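Local coordinates for flagellar hook-associated protein 2 (Helicobacter pylori, PDB 6IWY) that caps the tip of the growing flagellar filament, promoting flagellin polymerisation there and preventing exported subunits from leaking away unpolymerised, at residues Gly40-Leu45 / Met113-Asn118; Leu63-Gln68 / Val125-His130; Thr119-Arg124 / Ala365-Phe370. All blocks are in the same frame, centred on the assembly; numbering follows the deposited sequence.

Contact 1: residues Gly40-Leu45 / Met113-Asn118; sequences GDINEL and MVNTKN
M113 lies across I42 on one face of an antiparallel strand pair, its terminal methyl resting against CG2 of the isoleucine. The thioether chain is bent at both chi2 and chi3, which curls it back over the partner strand instead of letting it run outward. Its sulfur consequently sits alongside the E44 stem, with M113 SD 3.6 Å from E44 CG, the two side chains pointing the same way. N115 also belongs to this face, where it crosses I42.

N43 and V114 occupy the other face and form the hydrogen-bonded pair of the register. V114 N donates to N43 O at 2.8 Å, while V114 O receives two donors from the same residue: N43 N at 3.1 Å and N43 ND2 at 3.2 Å, approaching from opposite faces of the carbonyl plane. The same ND2 also donates to D41 OD1, on the anti side and somewhat out of the carboxylate plane. Beside this polar group, V114 CG2 packs against L45 CB at 3.8 Å.

Where the strands give way to loop, T116 N still donates to D41 O, while its hydroxyl takes the next bond: D41 N donates to T116 OG1 at 2.8 Å, nearly straight (166°), and OG1 passes its own hydrogen to N118 O in the carbonyl plane. With chi1 at 62°, OG1 is turned toward the backbone of G40 and D41, and the methyl CG2 meets D41 CB.

D41 OD2 further accepts from A365 N and N43 OD1 from N361, tying the pair to the neighbouring strand 359-361 and to the chain just after it. The chemistry thus implies an end to the sheet's two central strands where side chains continue the backbone pairing: an asparagine doubles the grip on one carbonyl, and a threonine hydroxyl relays the bonding into the turn.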
# COMPACT_ATOMS: atom_id res chain seq x y z
N GLY A 40 5.52 -13.89 -9.88
CA GLY A 40 5.35 -13.19 -8.62
C GLY A 40 5.87 -11.75 -8.76
O GLY A 40 6.41 -11.37 -9.79
N ASP A 41 5.72 -10.97 -7.69
CA ASP A 41 6.11 -9.57 -7.68
C ASP A 41 7.54 -9.45 -7.14
O ASP A 41 7.93 -10.20 -6.26
CB ASP A 41 5.14 -8.82 -6.75
CG ASP A 41 4.83 -7.40 -7.23
OD1 ASP A 41 5.10 -6.47 -6.43
OD2 ASP A 41 4.28 -7.22 -8.35
N ILE A 42 8.33 -8.51 -7.64
CA ILE A 42 9.66 -8.30 -7.08
C ILE A 42 9.88 -6.83 -6.91
O ILE A 42 9.84 -6.11 -7.87
CB ILE A 42 10.80 -8.87 -7.97
CG1 ILE A 42 10.69 -10.39 -8.12
CG2 ILE A 42 12.18 -8.52 -7.37
CD1 ILE A 42 11.62 -10.94 -9.18
N ASN A 43 10.12 -6.40 -5.67
CA ASN A 43 10.26 -4.99 -5.37
C ASN A 43 11.48 -4.74 -4.56
O ASN A 43 11.87 -5.57 -3.71
CB ASN A 43 9.10 -4.52 -4.52
CG ASN A 43 7.79 -4.75 -5.17
OD1 ASN A 43 7.43 -4.04 -6.10
ND2 ASN A 43 7.07 -5.75 -4.70
N GLU A 44 12.08 -3.59 -4.80
CA GLU A 44 13.10 -3.10 -3.91
C GLU A 44 12.40 -2.19 -2.95
O GLU A 44 11.56 -1.43 -3.37
CB GLU A 44 14.15 -2.30 -4.66
CG GLU A 44 15.03 -3.12 -5.54
CD GLU A 44 15.78 -2.25 -6.49
OE1 GLU A 44 15.60 -1.02 -6.42
OE2 GLU A 44 16.54 -2.80 -7.32
N LEU A 45 12.77 -2.24 -1.69
CA LEU A 45 12.24 -1.32 -0.71
C LEU A 45 13.41 -0.84 0.18
O LEU A 45 14.16 -1.65 0.68
CB LEU A 45 11.17 -2.03 0.14
CG LEU A 45 10.61 -1.30 1.36
CD1 LEU A 45 9.58 -0.25 0.94
CD2 LEU A 45 10.01 -2.28 2.40
N MET A 113 14.65 -6.52 -0.51
CA MET A 113 13.68 -6.90 -1.54
C MET A 113 12.46 -7.40 -0.83
O MET A 113 12.58 -7.95 0.25
CB MET A 113 14.22 -8.01 -2.43
CG MET A 113 15.58 -7.73 -3.04
SD MET A 113 15.51 -6.39 -4.21
CE MET A 113 14.53 -7.06 -5.55
N VAL A 114 11.31 -7.19 -1.45
CA VAL A 114 10.01 -7.63 -0.95
C VAL A 114 9.39 -8.34 -2.13
O VAL A 114 8.99 -7.69 -3.10
CB VAL A 114 9.11 -6.45 -0.57
CG1 VAL A 114 7.78 -6.94 -0.05
CG2 VAL A 114 9.82 -5.60 0.46
N ASN A 115 9.38 -9.66 -2.08
CA ASN A 115 8.92 -10.49 -3.19
C ASN A 115 7.78 -11.39 -2.77
O ASN A 115 7.84 -11.95 -1.66
CB ASN A 115 10.08 -11.37 -3.68
CG ASN A 115 11.31 -10.56 -4.13
OD1 ASN A 115 11.26 -9.32 -4.22
ND2 ASN A 115 12.41 -11.25 -4.42
N THR A 116 6.78 -11.59 -3.64
CA THR A 116 5.68 -12.50 -3.32
C THR A 116 6.02 -13.98 -3.42
O THR A 116 6.85 -14.40 -4.19
CB THR A 116 4.43 -12.26 -4.17
OG1 THR A 116 4.71 -12.47 -5.56
CG2 THR A 116 3.89 -10.85 -3.95
N LYS A 117 5.35 -14.78 -2.60
CA LYS A 117 5.48 -16.24 -2.65
C LYS A 117 4.75 -16.83 -3.84
O LYS A 117 5.11 -17.89 -4.34
CB LYS A 117 4.93 -16.85 -1.37
CG LYS A 117 5.25 -18.33 -1.21
CD LYS A 117 4.49 -18.91 -0.02
CE LYS A 117 4.44 -20.43 -0.08
NZ LYS A 117 4.51 -21.01 1.29
N ASN A 118 3.72 -16.12 -4.30
CA ASN A 118 2.82 -16.61 -5.31
C ASN A 118 2.83 -15.80 -6.57
O ASN A 118 3.16 -14.62 -6.58
CB ASN A 118 1.41 -16.53 -4.76
CG ASN A 118 1.02 -17.75 -4.07
OD1 ASN A 118 1.31 -18.84 -4.54
ND2 ASN A 118 0.34 -17.60 -2.95

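Contact 2: residues Leu63-Gln68 / Val125-His130; sequences LKFYTQ and VYFGSH
The Y66 ring carries the H130 imidazole over one face, offset toward the rim, while Y126 CD1 comes near its plane at the edge. The Y66 and H130 centroids lie 3.8 Å apart with planes at 32°, an oblique overlap in which the side chains cross at about a right angle. H130 NE2 is also bonded to D71, which helps fix the imidazole's rotation, and the Y66 hydroxyl is held by Q132. F127 has V125 CG1 over one face and K64 O at its edge. It runs beside F65 and points the same way, with F127 CD2 3.6 Å from F65 CB, but the two rings meet obliquely, planes at 70°.

Between the Y66/Y126 face and the F65/F127 face, the backbones of Y66 and Y126 form a hydrogen-bonded antiparallel pair: Y66 N to Y126 O is 2.9 Å and Y126 N to Y66 O is 3.0 Å. G128, at positive phi, adds a straight bond from its N to K64 O (3.1 Å) as the chain turns away.

Strand 61-67 is central in its small sheet, flanked by 126-127 and 70-76. Beyond G128, strand 129-132 joins 219-224 instead, whose I221 touches Y66, Y126 and H130; N43 of strand 42-49 meets V125 and F127.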
# COMPACT_ATOMS: atom_id res chain seq x y z
N LEU A 63 5.40 -0.30 8.25
CA LEU A 63 5.44 -0.44 6.81
C LEU A 63 4.09 -0.94 6.39
O LEU A 63 3.67 -2.00 6.82
CB LEU A 63 6.52 -1.41 6.35
CG LEU A 63 6.50 -1.81 4.87
CD1 LEU A 63 6.88 -0.67 3.99
CD2 LEU A 63 7.42 -2.99 4.65
N LYS A 64 3.41 -0.17 5.55
CA LYS A 64 2.08 -0.48 5.05
C LYS A 64 2.14 -0.97 3.62
O LYS A 64 2.68 -0.28 2.74
CB LYS A 64 1.23 0.79 5.05
CG LYS A 64 0.46 1.06 6.34
CD LYS A 64 -0.22 2.45 6.36
CE LYS A 64 -1.33 2.60 5.30
NZ LYS A 64 -2.38 3.66 5.64
N PHE A 65 1.57 -2.13 3.34
CA PHE A 65 1.34 -2.50 1.94
C PHE A 65 0.16 -3.42 1.84
O PHE A 65 -0.30 -3.92 2.86
CB PHE A 65 2.58 -3.14 1.32
CG PHE A 65 3.10 -4.29 2.09
CD1 PHE A 65 2.56 -5.56 1.92
CD2 PHE A 65 4.10 -4.11 3.02
CE1 PHE A 65 3.02 -6.63 2.65
CE2 PHE A 65 4.56 -5.18 3.77
CZ PHE A 65 4.02 -6.45 3.59
N TYR A 66 -0.29 -3.65 0.61
CA TYR A 66 -1.53 -4.37 0.31
C TYR A 66 -1.33 -5.35 -0.83
O TYR A 66 -0.87 -4.98 -1.91
CB TYR A 66 -2.62 -3.39 -0.08
CG TYR A 66 -3.85 -3.99 -0.69
CD1 TYR A 66 -4.90 -4.51 0.12
CD2 TYR A 66 -4.05 -3.97 -2.07
CE1 TYR A 66 -6.09 -5.02 -0.45
CE2 TYR A 66 -5.24 -4.48 -2.65
CZ TYR A 66 -6.25 -5.00 -1.84
OH TYR A 66 -7.41 -5.51 -2.40
N THR A 67 -1.71 -6.60 -0.60
CA THR A 67 -1.63 -7.63 -1.61
C THR A 67 -2.53 -8.78 -1.20
O THR A 67 -2.95 -8.86 -0.03
CB THR A 67 -0.19 -8.06 -1.79
OG1 THR A 67 -0.05 -8.70 -3.06
CG2 THR A 67 0.29 -9.01 -0.68
N GLN A 68 -2.85 -9.65 -2.15
CA GLN A 68 -3.78 -10.77 -1.89
C GLN A 68 -5.02 -10.28 -1.14
O GLN A 68 -5.51 -10.94 -0.24
CB GLN A 68 -3.08 -11.89 -1.09
N VAL A 125 2.14 -6.00 -5.21
CA VAL A 125 2.23 -5.35 -3.91
C VAL A 125 2.07 -3.83 -4.05
O VAL A 125 2.82 -3.18 -4.73
CB VAL A 125 3.54 -5.64 -3.21
CG1 VAL A 125 3.60 -4.85 -1.94
CG2 VAL A 125 3.68 -7.11 -2.87
N TYR A 126 1.07 -3.27 -3.41
CA TYR A 126 0.83 -1.85 -3.51
C TYR A 126 1.21 -1.28 -2.18
O TYR A 126 0.60 -1.61 -1.20
CB TYR A 126 -0.63 -1.56 -3.83
CG TYR A 126 -0.98 -1.98 -5.22
CD1 TYR A 126 -1.63 -3.17 -5.47
CD2 TYR A 126 -0.62 -1.20 -6.28
CE1 TYR A 126 -1.93 -3.57 -6.78
CE2 TYR A 126 -0.90 -1.57 -7.57
CZ TYR A 126 -1.55 -2.75 -7.82
OH TYR A 126 -1.82 -3.09 -9.12
N PHE A 127 2.25 -0.46 -2.15
CA PHE A 127 2.70 0.15 -0.91
C PHE A 127 1.86 1.37 -0.65
O PHE A 127 1.38 1.98 -1.58
CB PHE A 127 4.18 0.53 -1.02
CG PHE A 127 5.07 -0.65 -1.16
CD1 PHE A 127 5.55 -1.02 -2.40
CD2 PHE A 127 5.38 -1.41 -0.06
CE1 PHE A 127 6.35 -2.14 -2.52
CE2 PHE A 127 6.16 -2.53 -0.16
CZ PHE A 127 6.64 -2.91 -1.39
N GLY A 128 1.66 1.68 0.62
CA GLY A 128 0.95 2.89 1.03
C GLY A 128 -0.55 2.68 1.03
O GLY A 128 -1.02 1.65 1.48
N SER A 129 -1.29 3.64 0.48
CA SER A 129 -2.72 3.60 0.42
C SER A 129 -3.30 3.32 -0.97
O SER A 129 -2.68 3.53 -2.00
CB SER A 129 -3.22 4.95 0.89
OG SER A 129 -2.39 5.98 0.40
N HIS A 130 -4.54 2.87 -0.99
CA HIS A 130 -5.17 2.49 -2.24
C HIS A 130 -6.70 2.49 -2.10
O HIS A 130 -7.20 2.25 -1.02
CB HIS A 130 -4.70 1.10 -2.63
CG HIS A 130 -5.21 0.04 -1.71
ND1 HIS A 130 -6.46 -0.54 -1.86
CD2 HIS A 130 -4.66 -0.53 -0.61
CE1 HIS A 130 -6.63 -1.44 -0.92
NE2 HIS A 130 -5.56 -1.45 -0.14

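Contact 3: residues Thr119-Arg124 / Ala365-Phe370; sequences TGEDNR and ASDSAF
The chain turns tightly at G120-N123, through a short 3-10 segment at E121 and D122, and lies against an extended run in which G120 CA is 4.0 Å from D367 CA. G120 has a positive phi of 89°, and the turn is closed by N123 N donating to G120 O at 3.0 Å. A365 directs its methyl into this bend, against G120 O and the R124 stem: A365 CB is 3.5 Å from N123 C and 3.8 Å from R124 CG. The arginine then continues past the alanine to a salt bridge with D212.

D367 reaches the start of the 3-10 turn, with E121 N donating to D367 OD1 at 3.1 Å from well above the carboxylate plane. In topology, this is a link between two antiparallel sheets: residues 365-367 end the connection from strand 359-361, and 368-370 begin strand 368-371, which pairs with 30-36. S366 is bonded through its backbone to Q39, so the two chain passages between those sheets run together here, and the 119-124 loop leans on them.

E121 and D367 cross obliquely with carboxylate planes 76° apart, and E121 OE2 is 3.6 Å from D367 OD2. Such proximity of like charges would probably raise the proton affinity of one of them; a weak bond from G216 N to E121 OE2 may offset part of it.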
# COMPACT_ATOMS: atom_id res chain seq x y z
N THR A 119 2.40 -16.45 -7.64
CA THR A 119 2.34 -15.81 -8.94
C THR A 119 0.95 -15.25 -9.20
O THR A 119 0.08 -15.34 -8.35
CB THR A 119 2.67 -16.82 -10.03
OG1 THR A 119 1.58 -17.73 -10.17
CG2 THR A 119 3.94 -17.59 -9.69
N GLY A 120 0.75 -14.69 -10.38
CA GLY A 120 -0.56 -14.17 -10.77
C GLY A 120 -0.82 -12.71 -10.39
O GLY A 120 -0.36 -12.22 -9.36
N GLU A 121 -1.60 -12.05 -11.23
CA GLU A 121 -2.01 -10.66 -11.06
C GLU A 121 -2.46 -10.21 -9.66
O GLU A 121 -2.09 -9.12 -9.23
CB GLU A 121 -3.16 -10.39 -12.01
CG GLU A 121 -3.36 -8.93 -12.27
CD GLU A 121 -4.40 -8.67 -13.33
OE1 GLU A 121 -4.23 -7.64 -14.01
OE2 GLU A 121 -5.37 -9.45 -13.47
N ASP A 122 -3.25 -11.02 -8.97
CA ASP A 122 -3.72 -10.68 -7.61
C ASP A 122 -2.59 -10.49 -6.59
O ASP A 122 -2.85 -10.16 -5.44
CB ASP A 122 -4.67 -11.76 -7.08
CG ASP A 122 -6.01 -11.78 -7.78
OD1 ASP A 122 -6.24 -10.92 -8.67
OD2 ASP A 122 -6.84 -12.66 -7.43
N ASN A 123 -1.33 -10.71 -6.98
CA ASN A 123 -0.24 -10.58 -6.01
C ASN A 123 0.65 -9.39 -6.22
O ASN A 123 1.77 -9.37 -5.76
CB ASN A 123 0.59 -11.87 -5.93
CG ASN A 123 -0.17 -12.99 -5.26
OD1 ASN A 123 -0.18 -13.10 -4.03
ND2 ASN A 123 -0.85 -13.81 -6.06
N ARG A 124 0.15 -8.37 -6.89
CA ARG A 124 0.96 -7.16 -7.01
C ARG A 124 1.02 -6.62 -5.59
O ARG A 124 0.09 -6.85 -4.82
CB ARG A 124 0.37 -6.20 -8.01
CG ARG A 124 0.46 -6.77 -9.41
CD ARG A 124 -0.11 -5.84 -10.45
NE ARG A 124 0.73 -4.66 -10.66
CZ ARG A 124 0.42 -3.64 -11.47
NH1 ARG A 124 -0.73 -3.65 -12.15
NH2 ARG A 124 1.27 -2.61 -11.61
N ALA A 365 3.85 -8.98 -10.67
CA ALA A 365 2.97 -10.15 -10.57
C ALA A 365 2.03 -10.11 -11.73
O ALA A 365 1.53 -9.04 -12.08
CB ALA A 365 2.19 -10.12 -9.29
N SER A 366 1.79 -11.26 -12.35
CA SER A 366 0.95 -11.36 -13.55
C SER A 366 0.47 -12.78 -13.77
O SER A 366 1.13 -13.72 -13.36
CB SER A 366 1.70 -10.83 -14.77
OG SER A 366 2.40 -11.86 -15.46
N ASP A 367 -0.70 -12.91 -14.40
CA ASP A 367 -1.29 -14.21 -14.72
C ASP A 367 -0.53 -14.76 -15.93
O ASP A 367 0.07 -14.01 -16.66
CB ASP A 367 -2.80 -14.09 -15.06
CG ASP A 367 -3.70 -13.66 -13.86
OD1 ASP A 367 -3.42 -14.01 -12.70
OD2 ASP A 367 -4.74 -12.99 -14.09
N SER A 368 -0.53 -16.07 -16.11
CA SER A 368 -0.05 -16.69 -17.34
C SER A 368 -1.06 -16.51 -18.46
O SER A 368 -2.27 -16.41 -18.21
CB SER A 368 0.14 -18.20 -17.15
OG SER A 368 -1.13 -18.87 -17.07
N ALA A 369 -0.58 -16.51 -19.69
CA ALA A 369 -1.47 -16.34 -20.84
C ALA A 369 -0.98 -17.25 -21.95
O ALA A 369 0.23 -17.27 -22.26
CB ALA A 369 -1.49 -14.89 -21.31
N PHE A 370 -1.93 -17.98 -22.54
CA PHE A 370 -1.63 -19.04 -23.51
C PHE A 370 -2.90 -19.42 -24.27
O PHE A 370 -3.97 -18.90 -23.97
CB PHE A 370 -1.02 -20.27 -22.80
CG PHE A 370 -1.92 -20.88 -21.77
CD1 PHE A 370 -1.88 -20.42 -20.45
CD2 PHE A 370 -2.82 -21.88 -22.11
CE1 PHE A 370 -2.74 -20.96 -19.49
CE2 PHE A 370 -3.68 -22.42 -21.15
CZ PHE A 370 -3.64 -21.96 -19.85

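In the fold
Contact 2 is the buried one, near the centre of the chain, dominated by aromatic rings; contacts 1 and 3 lie farther out and are only partly buried, the first a strand pair with a polar end, the third a loop against a linker with two acidic side chains. In this fragment of FliD, one continuous run, 113-130, supplies a segment to all three, and 365-370 falls in the FliD C-terminal family region. The carboxylate of D41 is shared among all three, its bond to V125 N of contact 2 being weak. The hydroxyl of T67 in contact 2 hydrogen-bonds R124 O of contact 3, while L45 and L63 join the sheets of contacts 1 and 2 by apolar packing.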